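Local structure of putative curved DNA-binding protein (Chaetomium thermophilum var. thermophilum DSM 1495, 4IPA) at residues R289-Y292 with S293-Q296; V87-A90 with A91-T94; Y159-E162 with V163-L167; P191-A194 with K195-S198; I320-R324 with G325-R329. The protein is an Arx1-type member of the peptidase M24 family, related to methionine aminopeptidases and linked to ribosome biogenesis, and may bind DNA. One frame throughout, in Å; residues are numbered along the deposited sequence.

Contact 1 of 5, residues R289-Y292 with S293-Q296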
loop_
_atom_site.group_PDB
_atom_site.type_symbol
_atom_site.label_atom_id
_atom_site.label_comp_id
_atom_site.label_asym_id
_atom_site.label_seq_id
_atom_site.Cartn_x
_atom_site.Cartn_y
_atom_site.Cartn_z
ATOM N N ARG A 289 22.833 -18.249 -0.827
ATOM C CA ARG A 289 23.717 -17.104 -1.025
ATOM C C ARG A 289 23.531 -16.533 -2.417
ATOM O O ARG A 289 23.629 -15.323 -2.636
ATOM C CB ARG A 289 25.178 -17.488 -0.796
ATOM C CG ARG A 289 25.455 -17.961 0.620
ATOM C CD ARG A 289 26.959 -18.110 0.874
ATOM N NE ARG A 289 27.545 -19.200 0.098
ATOM C CZ ARG A 289 27.604 -20.462 0.512
ATOM N NH1 ARG A 289 27.115 -20.795 1.702
ATOM N NH2 ARG A 289 28.157 -21.389 -0.259
ATOM N N LYS A 290 23.258 -17.424 -3.358
ATOM C CA LYS A 290 23.127 -17.040 -4.758
ATOM C C LYS A 290 21.907 -16.144 -4.969
ATOM O O LYS A 290 21.976 -15.124 -5.644
ATOM C CB LYS A 290 23.025 -18.294 -5.633
ATOM C CG LYS A 290 22.777 -17.998 -7.095
ATOM C CD LYS A 290 22.758 -19.278 -7.927
ATOM C CE LYS A 290 22.752 -18.949 -9.417
ATOM N NZ LYS A 290 22.490 -20.154 -10.239
ATOM N N ILE A 291 20.789 -16.562 -4.396
ATOM C CA ILE A 291 19.532 -15.837 -4.472
ATOM C C ILE A 291 19.663 -14.550 -3.651
ATOM O O ILE A 291 19.171 -13.491 -4.041
ATOM C CB ILE A 291 18.400 -16.725 -3.916
ATOM C CG1 ILE A 291 17.998 -17.765 -4.965
ATOM C CG2 ILE A 291 17.218 -15.906 -3.473
ATOM C CD1 ILE A 291 17.804 -17.186 -6.329
ATOM N N TYR A 292 20.353 -14.653 -2.521
ATOM C CA TYR A 292 20.565 -13.512 -1.655
ATOM C C TYR A 292 21.299 -12.387 -2.385
ATOM O O TYR A 292 20.908 -11.219 -2.306
ATOM C CB TYR A 292 21.361 -13.915 -0.421
ATOM C CG TYR A 292 21.566 -12.744 0.504
ATOM C CD1 TYR A 292 22.637 -11.878 0.333
ATOM C CD2 TYR A 292 20.663 -12.485 1.523
ATOM C CE1 TYR A 292 22.815 -10.794 1.169
ATOM C CE2 TYR A 292 20.830 -11.407 2.371
ATOM C CZ TYR A 292 21.910 -10.565 2.192
ATOM O OH TYR A 292 22.061 -9.494 3.026
ATOM N N SER A 293 22.357 -12.751 -3.104
ATOM C CA SER A 293 23.140 -11.771 -3.850
ATOM C C SER A 293 22.380 -11.230 -5.037
ATOM O O SER A 293 22.425 -10.040 -5.302
ATOM C CB SER A 293 24.480 -12.351 -4.296
ATOM O OG SER A 293 25.269 -12.602 -3.153
ATOM N N GLU A 294 21.680 -12.101 -5.744
ATOM C CA GLU A 294 20.820 -11.645 -6.834
ATOM C C GLU A 294 19.850 -10.557 -6.347
ATOM O O GLU A 294 19.601 -9.570 -7.046
ATOM C CB GLU A 294 20.022 -12.808 -7.433
ATOM C CG GLU A 294 19.005 -12.365 -8.472
ATOM C CD GLU A 294 18.102 -13.491 -8.948
ATOM O OE1 GLU A 294 18.152 -14.588 -8.364
ATOM O OE2 GLU A 294 17.335 -13.282 -9.912
ATOM N N VAL A 295 19.315 -10.743 -5.142
ATOM C CA VAL A 295 18.297 -9.840 -4.623
ATOM C C VAL A 295 18.927 -8.548 -4.103
ATOM O O VAL A 295 18.417 -7.456 -4.341
ATOM C CB VAL A 295 17.471 -10.504 -3.518
ATOM C CG1 VAL A 295 16.668 -9.454 -2.757
ATOM C CG2 VAL A 295 16.566 -11.568 -4.099
ATOM N N GLN A 296 20.046 -8.674 -3.401
ATOM C CA GLN A 296 20.729 -7.493 -2.907
ATOM C C GLN A 296 21.031 -6.538 -4.054
ATOM O O GLN A 296 20.794 -5.331 -3.953
ATOM C CB GLN A 296 22.030 -7.865 -2.196
ATOM C CG GLN A 296 22.892 -6.654 -1.873
ATOM C CD GLN A 296 23.994 -6.968 -0.878
ATOM O OE1 GLN A 296 24.546 -8.068 -0.877
ATOM N NE2 GLN A 296 24.315 -6.003 -0.017
HETATM O O HOH W 1 25.265 -13.970 -0.868
HETATM O O HOH W 2 20.562 -16.320 -8.607
#

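Contact 2 of 5, residues V87-A90 with A91-T94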
loop_
_atom_site.group_PDB
_atom_site.type_symbol
_atom_site.label_atom_id
_atom_site.label_comp_id
_atom_site.label_asym_id
_atom_site.label_seq_id
_atom_site.Cartn_x
_atom_site.Cartn_y
_atom_site.Cartn_z
ATOM N N VAL A 87 -1.575 -8.124 -8.025
ATOM C CA VAL A 87 -2.957 -8.022 -8.455
ATOM C C VAL A 87 -3.753 -9.004 -7.620
ATOM O O VAL A 87 -3.650 -10.206 -7.812
ATOM C CB VAL A 87 -3.072 -8.325 -9.958
ATOM C CG1 VAL A 87 -4.528 -8.403 -10.405
ATOM C CG2 VAL A 87 -2.305 -7.262 -10.759
ATOM N N SER A 88 -4.525 -8.480 -6.671
ATOM C CA SER A 88 -5.121 -9.312 -5.634
ATOM C C SER A 88 -6.639 -9.390 -5.743
ATOM O O SER A 88 -7.324 -8.364 -5.707
ATOM C CB SER A 88 -4.719 -8.803 -4.248
ATOM O OG SER A 88 -3.317 -8.640 -4.180
ATOM N N PRO A 89 -7.168 -10.620 -5.884
ATOM C CA PRO A 89 -8.623 -10.825 -5.948
ATOM C C PRO A 89 -9.359 -10.406 -4.664
ATOM O O PRO A 89 -8.745 -9.930 -3.700
ATOM C CB PRO A 89 -8.771 -12.332 -6.183
ATOM C CG PRO A 89 -7.455 -12.766 -6.797
ATOM C CD PRO A 89 -6.414 -11.860 -6.128
ATOM N N ALA A 90 -10.673 -10.637 -4.675
ATOM C CA ALA A 90 -11.631 -10.080 -3.731
ATOM C C ALA A 90 -11.277 -10.192 -2.254
ATOM O O ALA A 90 -11.270 -9.178 -1.539
ATOM C CB ALA A 90 -13.025 -10.665 -3.990
ATOM N N ALA A 91 -11.019 -11.406 -1.784
ATOM C CA ALA A 91 -10.722 -11.595 -0.371
ATOM C C ALA A 91 -9.228 -11.640 -0.040
ATOM O O ALA A 91 -8.866 -11.934 1.091
ATOM C CB ALA A 91 -11.420 -12.837 0.179
ATOM N N PHE A 92 -8.371 -11.328 -1.005
ATOM C CA PHE A 92 -6.930 -11.356 -0.747
ATOM C C PHE A 92 -6.447 -10.066 -0.069
ATOM O O PHE A 92 -6.736 -8.968 -0.544
ATOM C CB PHE A 92 -6.146 -11.550 -2.048
ATOM C CG PHE A 92 -6.242 -12.941 -2.633
ATOM C CD1 PHE A 92 -7.472 -13.548 -2.839
ATOM C CD2 PHE A 92 -5.100 -13.613 -3.025
ATOM C CE1 PHE A 92 -7.553 -14.810 -3.394
ATOM C CE2 PHE A 92 -5.175 -14.877 -3.585
ATOM C CZ PHE A 92 -6.405 -15.479 -3.767
ATOM N N ILE A 93 -5.688 -10.205 1.016
ATOM C CA ILE A 93 -5.096 -9.046 1.684
ATOM C C ILE A 93 -3.614 -8.865 1.339
ATOM O O ILE A 93 -3.219 -7.829 0.820
ATOM C CB ILE A 93 -5.274 -9.119 3.201
ATOM C CG1 ILE A 93 -6.763 -8.992 3.533
ATOM C CG2 ILE A 93 -4.458 -8.025 3.871
ATOM C CD1 ILE A 93 -7.136 -9.394 4.942
ATOM N N THR A 94 -2.794 -9.863 1.629
ATOM C CA THR A 94 -1.417 -9.831 1.168
ATOM C C THR A 94 -1.352 -9.584 -0.351
ATOM O O THR A 94 -2.033 -10.243 -1.111
ATOM C CB THR A 94 -0.701 -11.136 1.474
ATOM O OG1 THR A 94 -0.801 -11.399 2.874
ATOM C CG2 THR A 94 0.782 -11.028 1.078
#

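Contact 3 of 5, residues Y159-E162 with V163-L167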
loop_
_atom_site.group_PDB
_atom_site.type_symbol
_atom_site.label_atom_id
_atom_site.label_comp_id
_atom_site.label_asym_id
_atom_site.label_seq_id
_atom_site.Cartn_x
_atom_site.Cartn_y
_atom_site.Cartn_z
ATOM N N TYR A 159 -13.408 6.995 2.733
ATOM C CA TYR A 159 -13.503 7.942 3.841
ATOM C C TYR A 159 -12.558 7.606 4.965
ATOM O O TYR A 159 -12.056 8.500 5.636
ATOM C CB TYR A 159 -14.944 8.135 4.335
ATOM C CG TYR A 159 -15.723 9.019 3.403
ATOM C CD1 TYR A 159 -15.386 10.360 3.250
ATOM C CD2 TYR A 159 -16.761 8.512 2.631
ATOM C CE1 TYR A 159 -16.090 11.179 2.374
ATOM C CE2 TYR A 159 -17.470 9.323 1.751
ATOM C CZ TYR A 159 -17.129 10.653 1.624
ATOM O OH TYR A 159 -17.828 11.465 0.747
ATOM N N ALA A 160 -12.293 6.321 5.164
ATOM C CA ALA A 160 -11.285 5.948 6.135
ATOM C C ALA A 160 -9.960 6.627 5.751
ATOM O O ALA A 160 -9.244 7.162 6.608
ATOM C CB ALA A 160 -11.136 4.437 6.180
ATOM N N ASN A 161 -9.652 6.620 4.454
ATOM C CA ASN A 161 -8.411 7.201 3.948
ATOM C C ASN A 161 -8.360 8.725 4.138
ATOM O O ASN A 161 -7.351 9.272 4.596
ATOM C CB ASN A 161 -8.198 6.828 2.480
ATOM C CG ASN A 161 -6.811 7.177 1.983
ATOM O OD1 ASN A 161 -5.819 6.897 2.650
ATOM N ND2 ASN A 161 -6.734 7.811 0.807
ATOM N N GLU A 162 -9.458 9.397 3.802
ATOM C CA GLU A 162 -9.571 10.841 3.986
ATOM C C GLU A 162 -9.441 11.243 5.454
ATOM O O GLU A 162 -8.816 12.252 5.771
ATOM C CB GLU A 162 -10.900 11.366 3.426
ATOM C CG GLU A 162 -11.021 11.231 1.913
ATOM C CD GLU A 162 -9.938 12.000 1.164
ATOM O OE1 GLU A 162 -9.775 13.208 1.435
ATOM O OE2 GLU A 162 -9.249 11.402 0.306
ATOM N N VAL A 163 -10.046 10.463 6.342
ATOM C CA VAL A 163 -9.931 10.714 7.770
ATOM C C VAL A 163 -8.504 10.459 8.272
ATOM O O VAL A 163 -7.923 11.315 8.933
ATOM C CB VAL A 163 -10.945 9.894 8.591
ATOM C CG1 VAL A 163 -10.697 10.078 10.105
ATOM C CG2 VAL A 163 -12.351 10.315 8.223
ATOM N N LEU A 164 -7.940 9.298 7.956
ATOM C CA LEU A 164 -6.562 8.978 8.357
ATOM C C LEU A 164 -5.558 10.064 7.945
ATOM O O LEU A 164 -4.752 10.520 8.754
ATOM C CB LEU A 164 -6.121 7.625 7.779
ATOM C CG LEU A 164 -4.680 7.227 8.093
ATOM C CD1 LEU A 164 -4.401 7.410 9.589
ATOM C CD2 LEU A 164 -4.365 5.781 7.638
ATOM N N LEU A 165 -5.605 10.473 6.684
ATOM C CA LEU A 165 -4.699 11.509 6.194
ATOM C C LEU A 165 -4.774 12.806 7.028
ATOM O O LEU A 165 -3.744 13.425 7.323
ATOM C CB LEU A 165 -4.960 11.789 4.708
ATOM C CG LEU A 165 -4.564 10.666 3.732
ATOM C CD1 LEU A 165 -4.955 10.995 2.273
ATOM C CD2 LEU A 165 -3.070 10.344 3.834
ATOM N N ARG A 166 -5.992 13.196 7.402
ATOM C CA ARG A 166 -6.226 14.388 8.214
ATOM C C ARG A 166 -5.774 14.211 9.664
ATOM O O ARG A 166 -5.328 15.166 10.297
ATOM C CB ARG A 166 -7.698 14.803 8.141
ATOM C CG ARG A 166 -8.013 15.596 6.884
ATOM C CD ARG A 166 -9.476 15.507 6.501
ATOM N NE ARG A 166 -9.715 16.216 5.249
ATOM C CZ ARG A 166 -9.578 15.670 4.041
ATOM N NH1 ARG A 166 -9.208 14.396 3.921
ATOM N NH2 ARG A 166 -9.804 16.400 2.955
ATOM N N LEU A 167 -5.859 12.984 10.177
ATOM C CA LEU A 167 -5.380 12.689 11.523
ATOM C C LEU A 167 -3.861 12.721 11.574
ATOM O O LEU A 167 -3.269 12.669 12.657
ATOM C CB LEU A 167 -5.888 11.326 12.001
ATOM C CG LEU A 167 -7.405 11.263 12.216
ATOM C CD1 LEU A 167 -7.880 9.875 12.641
ATOM C CD2 LEU A 167 -7.793 12.300 13.257
#

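Contact 4 of 5, residues P191-A194 with K195-S198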
loop_
_atom_site.group_PDB
_atom_site.type_symbol
_atom_site.label_atom_id
_atom_site.label_comp_id
_atom_site.label_asym_id
_atom_site.label_seq_id
_atom_site.Cartn_x
_atom_site.Cartn_y
_atom_site.Cartn_z
ATOM N N PRO A 191 -3.133 12.707 18.316
ATOM C CA PRO A 191 -4.063 11.672 18.779
ATOM C C PRO A 191 -3.327 10.362 19.023
ATOM O O PRO A 191 -2.403 10.064 18.273
ATOM C CB PRO A 191 -5.040 11.522 17.592
ATOM C CG PRO A 191 -4.297 12.128 16.410
ATOM C CD PRO A 191 -3.522 13.252 17.006
ATOM N N SER A 192 -3.682 9.613 20.065
ATOM C CA SER A 192 -3.099 8.290 20.244
ATOM C C SER A 192 -3.455 7.365 19.067
ATOM O O SER A 192 -4.369 7.643 18.291
ATOM C CB SER A 192 -3.589 7.653 21.537
ATOM O OG SER A 192 -4.970 7.362 21.453
ATOM N N GLN A 193 -2.747 6.254 18.933
ATOM C CA GLN A 193 -3.120 5.301 17.895
ATOM C C GLN A 193 -4.430 4.565 18.206
ATOM O O GLN A 193 -5.162 4.175 17.294
ATOM C CB GLN A 193 -1.954 4.374 17.549
ATOM C CG GLN A 193 -0.861 5.141 16.794
ATOM C CD GLN A 193 0.215 4.250 16.206
ATOM O OE1 GLN A 193 1.350 4.683 16.012
ATOM N NE2 GLN A 193 -0.130 3.012 15.920
ATOM N N ALA A 194 -4.745 4.417 19.489
ATOM C CA ALA A 194 -6.060 3.913 19.893
ATOM C C ALA A 194 -7.203 4.829 19.416
ATOM O O ALA A 194 -8.262 4.360 19.004
ATOM C CB ALA A 194 -6.117 3.737 21.400
ATOM N N LYS A 195 -6.973 6.135 19.475
ATOM C CA LYS A 195 -7.970 7.118 19.074
ATOM C C LYS A 195 -8.129 7.111 17.549
ATOM O O LYS A 195 -9.243 7.118 17.016
ATOM C CB LYS A 195 -7.555 8.507 19.572
ATOM C CG LYS A 195 -8.477 9.656 19.147
ATOM C CD LYS A 195 -9.938 9.393 19.539
ATOM C CE LYS A 195 -10.827 10.596 19.187
ATOM N NZ LYS A 195 -12.251 10.450 19.639
ATOM N N ILE A 196 -7.001 7.091 16.852
ATOM C CA ILE A 196 -6.997 6.948 15.409
ATOM C C ILE A 196 -7.795 5.712 14.991
ATOM O O ILE A 196 -8.660 5.794 14.120
ATOM C CB ILE A 196 -5.553 6.864 14.875
ATOM C CG1 ILE A 196 -4.800 8.155 15.239
ATOM C CG2 ILE A 196 -5.545 6.586 13.361
ATOM C CD1 ILE A 196 -3.348 8.209 14.760
ATOM N N SER A 197 -7.511 4.577 15.623
ATOM C CA SER A 197 -8.214 3.334 15.330
ATOM C C SER A 197 -9.724 3.445 15.519
ATOM O O SER A 197 -10.491 3.089 14.626
ATOM C CB SER A 197 -7.684 2.182 16.194
ATOM O OG SER A 197 -6.503 1.631 15.646
ATOM N N SER A 198 -10.151 3.926 16.682
ATOM C CA SER A 198 -11.585 3.989 16.972
ATOM C C SER A 198 -12.322 4.908 15.995
ATOM O O SER A 198 -13.432 4.599 15.562
ATOM C CB SER A 198 -11.854 4.394 18.424
ATOM O OG SER A 198 -11.457 5.730 18.657
#

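Contact 5 of 5, residues I320-R324 with G325-R329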
loop_
_atom_site.group_PDB
_atom_site.type_symbol
_atom_site.label_atom_id
_atom_site.label_comp_id
_atom_site.label_asym_id
_atom_site.label_seq_id
_atom_site.Cartn_x
_atom_site.Cartn_y
_atom_site.Cartn_z
ATOM N N ILE A 320 14.186 -20.592 1.306
ATOM C CA ILE A 320 13.959 -21.294 2.562
ATOM C C ILE A 320 14.936 -20.864 3.664
ATOM O O ILE A 320 14.510 -20.347 4.703
ATOM C CB ILE A 320 14.020 -22.817 2.365
ATOM C CG1 ILE A 320 12.958 -23.245 1.343
ATOM C CG2 ILE A 320 13.882 -23.539 3.716
ATOM C CD1 ILE A 320 12.950 -24.739 1.008
ATOM N N GLU A 321 16.237 -21.058 3.436
ATOM C CA GLU A 321 17.218 -20.659 4.441
ATOM C C GLU A 321 17.236 -19.148 4.683
ATOM O O GLU A 321 17.483 -18.681 5.796
ATOM C CB GLU A 321 18.625 -21.130 4.075
ATOM C CG GLU A 321 19.598 -20.968 5.243
ATOM C CD GLU A 321 21.041 -21.265 4.888
ATOM O OE1 GLU A 321 21.389 -21.262 3.685
ATOM O OE2 GLU A 321 21.823 -21.509 5.833
ATOM N N CYS A 322 16.987 -18.377 3.636
ATOM C CA CYS A 322 17.010 -16.931 3.771
ATOM C C CYS A 322 15.927 -16.457 4.752
ATOM O O CYS A 322 16.155 -15.540 5.540
ATOM C CB CYS A 322 16.858 -16.250 2.399
ATOM S SG CYS A 322 18.329 -16.343 1.298
ATOM N N VAL A 323 14.756 -17.092 4.699
ATOM C CA VAL A 323 13.649 -16.744 5.584
ATOM C C VAL A 323 13.896 -17.304 6.984
ATOM O O VAL A 323 13.721 -16.607 7.988
ATOM C CB VAL A 323 12.303 -17.295 5.053
ATOM C CG1 VAL A 323 11.173 -17.128 6.107
ATOM C CG2 VAL A 323 11.944 -16.630 3.730
ATOM N N ARG A 324 14.293 -18.571 7.040
ATOM C CA ARG A 324 14.551 -19.203 8.311
ATOM C C ARG A 324 15.610 -18.385 9.049
ATOM O O ARG A 324 15.497 -18.151 10.246
ATOM C CB ARG A 324 14.990 -20.659 8.131
ATOM C CG ARG A 324 15.086 -21.424 9.447
ATOM C CD ARG A 324 13.712 -21.618 10.132
ATOM N NE ARG A 324 12.804 -22.461 9.346
ATOM C CZ ARG A 324 12.871 -23.792 9.275
ATOM N NH1 ARG A 324 13.806 -24.463 9.942
ATOM N NH2 ARG A 324 11.996 -24.463 8.526
ATOM N N GLY A 325 16.604 -17.903 8.315
ATOM C CA GLY A 325 17.707 -17.176 8.915
ATOM C C GLY A 325 17.409 -15.729 9.242
ATOM O O GLY A 325 18.212 -15.051 9.886
ATOM N N GLY A 326 16.261 -15.239 8.794
ATOM C CA GLY A 326 15.899 -13.855 9.036
ATOM C C GLY A 326 16.528 -12.781 8.151
ATOM O O GLY A 326 16.431 -11.596 8.472
ATOM N N VAL A 327 17.157 -13.169 7.043
ATOM C CA VAL A 327 17.747 -12.190 6.124
ATOM C C VAL A 327 16.752 -11.777 5.045
ATOM O O VAL A 327 16.894 -10.708 4.465
ATOM C CB VAL A 327 19.067 -12.686 5.460
ATOM C CG1 VAL A 327 20.101 -13.064 6.513
ATOM C CG2 VAL A 327 18.788 -13.877 4.553
ATOM N N PHE A 328 15.780 -12.639 4.750
ATOM C CA PHE A 328 14.597 -12.222 4.007
ATOM C C PHE A 328 13.442 -12.163 5.000
ATOM O O PHE A 328 13.318 -13.029 5.858
ATOM C CB PHE A 328 14.205 -13.228 2.922
ATOM C CG PHE A 328 15.088 -13.223 1.699
ATOM C CD1 PHE A 328 16.272 -12.508 1.659
ATOM C CD2 PHE A 328 14.710 -13.949 0.581
ATOM C CE1 PHE A 328 17.061 -12.523 0.524
ATOM C CE2 PHE A 328 15.494 -13.981 -0.556
ATOM C CZ PHE A 328 16.673 -13.266 -0.587
ATOM N N ARG A 329 12.620 -11.129 4.899
ATOM C CA ARG A 329 11.322 -11.142 5.531
ATOM C C ARG A 329 10.329 -11.761 4.540
ATOM O O ARG A 329 10.335 -11.453 3.355
ATOM C CB ARG A 329 10.881 -9.723 5.899
ATOM C CG ARG A 329 9.499 -9.670 6.571
ATOM C CD ARG A 329 9.093 -8.248 6.954
ATOM N NE ARG A 329 10.071 -7.640 7.848
ATOM C CZ ARG A 329 10.098 -7.843 9.154
ATOM N NH1 ARG A 329 9.194 -8.639 9.708
ATOM N NH2 ARG A 329 11.022 -7.257 9.902
HETATM O O HOH W 3 12.644 -13.755 8.415
#

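Contact 1 of 5, residues R289-Y292 with S293-Q296
With chi1 at -179° in Tyr292 and 170° in Gln296, both residues swing CG to the far side from their own backbone N, which sends the phenol ring and the carboxamide out along the same flank of the helix, one turn apart. There the two flat groups meet at a steep tilt, their planes 77° apart, and Gln296 OE1 stops 3.8 Å from Tyr292 CE1. This is a touch and no more: the polar end of the tyrosine is engaged elsewhere, its OH hydrogen-bonded to Arg276 NE.

On another flank, Ile291 and Glu294 run side by side in the same direction, and Ile291 CD1 lies 3.3 Å from Glu294 OE1. That carboxylate oxygen takes a hydrogen bond from a water at 3.0 Å, which also reaches weakly back to Lys290 O, while Glu294 OE2 is held by the backbone N of Glu310. One turn apart, the methyls Ile291 CG2 and Val295 CG2 approach to 4.4 Å, and both residues pack against Phe328.

Arg289 O is gripped twice. Ser293 N donates to it at 2.9 Å, and a second water donates at 2.8 Å. The same water sits 2.7 Å from Ser293 OG, so the hydroxyl is tied to the carbonyl one turn back on the more solvated side. Backbone bonds from Glu294, Val295 and Gln296 repeat the i to i+4 pattern. Such a division, aliphatic groups inward and hydrated polar ones outward, is typical of an amphipathic alpha helix, here helix 286-299 lying against strand 328-330.

Contact 2 of 5, residues V87-A90 with A91-T94
Pro89 and Phe92 make the main apolar contact, a CH-pi interaction. The proline ring leans over one face of the phenyl ring, with Pro89 CD 3.8 Å from the centroid of the Phe92 ring and 15° off its normal. The fit continues outward, since Pro89 CB comes within 3.8 Å of Phe92 CD1. Phe92 is turned for this by a chi1 of -72°, which keeps CG beside its own backbone N and opposite the carbonyl carbon. At the root of the Phe92 side chain, Ser88 CB adds a smaller touch, 3.8 Å from Phe92 CB. Tyr96 completes the cluster by meeting the Phe92 ring edge-to-face.

Of hydrogen bonds there is one across the turn: Phe92 N donates to Pro89 O at 3.1 Å, approaching from above the carbonyl plane, 50° out of it. Pro89 O has a second donor in Lys117 NZ, which also bonds to Ala90 O, so one ammonium group gathers two carbonyls of the turn. Ser88 OG is hydrogen-bonded to the backbone N of Tyr96.

Ala90 and Ala91 occupy the two central corners, and the chain leaving strand 79-88 reverses there in a type I beta turn whose first and fourth residues are joined by a proline-aromatic CH-pi contact.

Contact 3 of 5, residues Y159-E162 with V163-L167
The guanidinium of Arg166 is met at its edge by two oxygens of Glu162, both reached through NH1. Glu162 O lies almost in the guanidinium plane, 2.9 Å from Arg166 NH1. Glu162 OE1 is closer, at 2.8 Å from that nitrogen, but sits 17° out of the plane, and NH1 in turn arrives from above the carboxylate; the two planes stand 56° apart. This is an i to i+4 salt bridge on one turn of helix 148-167, with the arginine also clasping the backbone carbonyl of its partner.

Glu162 folds to reach it: chi2 of -60° bends the chain, bringing OE1 to Arg166 NH1. The ion pair has further partners, Arg358 NH2 on Glu162 OE2 and Gln387 O on Arg166 NE. Were Arg166 an alanine, Glu162 OE1 would probably lose this charged mate and Glu162 O its stronger donor, leaving the carboxylate to Arg358.

The carbonyl of Glu162 is otherwise poorly used, because Arg166 N reaches it only weakly at 3.4 Å. The preceding backbone bonds are firmer, such as Leu164 N to Ala160 O at 2.8 Å. On the flank packed against strand 250-258, Leu165 CD1 lies 3.9 Å from Asn161 ND2.

Contact 4 of 5, residues P191-A194 with K195-S198
Ile196 and Pro191 form the close-packed side of this helix start. The isoleucine's CG1 lies 3.1 Å from Ser192 O and 4.1 Å from Pro191 CB, and its chain runs on extended, so that CD1 comes alongside the carbonyls of Pro191 and Ser192. A chi1 of -61° keeps that branch beside the backbone N and leaves CG2 free to face Leu164 and Leu167 of helix 148-167. Leu233 covers it too. Cutting Ile196 back to an alanine would probably open a gap between Pro191 and those leucines and weaken the hold of the loop on the helix.

The other side is looser. Ser192 and Ala194 are exposed, and the contact there is made mostly by hydrogen bonds. Ser192 is the N-cap: with chi1 at 67° its OG stands between its own N and carbonyl carbon and accepts from Lys195 N at 3.1 Å. The same residue's carbonyl takes the straight first helical bond, from Ile196 N at 3.1 Å with 172° at the hydrogen. The aliphatic stem of Lys195 leans on the cap, its CB 3.4 Å from Ser192 OG, before the chain bends off to a salt bridge with Glu380.

Further along the turn, Gln193 O accepts from Ser197 N at 2.9 Å and weakly from Ser197 OG at 3.3 Å, while that hydroxyl is also bonded to Ser234 N. The chemistry implies a division of labour: the serine cap satisfies an amide N-H that the first turn lacks a carbonyl for, and the isoleucine fixes the helix to its neighbour.

Contact 5 of 5, residues I320-R324 with G325-R329
A Schellman motif ends helix 312-324 here, and its two defining bonds join Cys322 with Val327 and Val323 with Gly326. Val327 N donates to Cys322 O at 3.0 Å, nearly along the C=O axis, and inside this loop Gly326 N donates to Val323 O at 3.0 Å from well above the carbonyl plane. Gly326 makes the reversal with a phi of 79°. Any side chain at this positive phi would run into the carbonyl oxygen of Gly325, so glycine suits the position.

Cys322 O has a second donor, Phe328 N, again at 3.0 Å but coming from above the carbonyl plane with an almost straight 175° at the hydrogen. With that bond the chain passes from the helix cap directly into strand 328-330, a helix-to-strand connection in which the loop residue Val327 and the first strand residue Phe328 share the carbonyl of Cys322 in the last helical turn.

Cys322 lies over one face of the Phe328 ring: CB is 3.7 Å from the ring centroid, a CH-pi contact, and SG is 4.0 Å from it, a sulfur-aromatic contact. Its chi1 of -73° keeps SG beside the backbone N, which carries the sulfur over the ring as well. Phe304 meets the same phenyl group edge-to-face. Beside the ring, Val327 CG2 also comes 3.7 Å from Cys322 CB, while Val323 crosses Phe328 at about a right angle. A water donates to both Val323 O and, at 2.7 Å, Phe328 O.

How the contacts relate
From the N terminus, contact 2 comes first, turning the chain just after strand 79-88. Contact 3 follows on helix 148-167 and contact 4 at the start of helix 193-205; their centres lie about 12 Å apart and they touch where Leu164 and Leu167 meet Ile196, tying the two helices together. Further on, contact 1 on helix 286-299 and contact 5 at the end of helix 312-324 form a second pair, joined as Ile291, Tyr292 and Val295 pack on Phe328. Each is local and closes only a few residues, so none nests or crosses. Contacts 1 and 3 lie on opposite sides of the chain's centre, about 39 Å between centres.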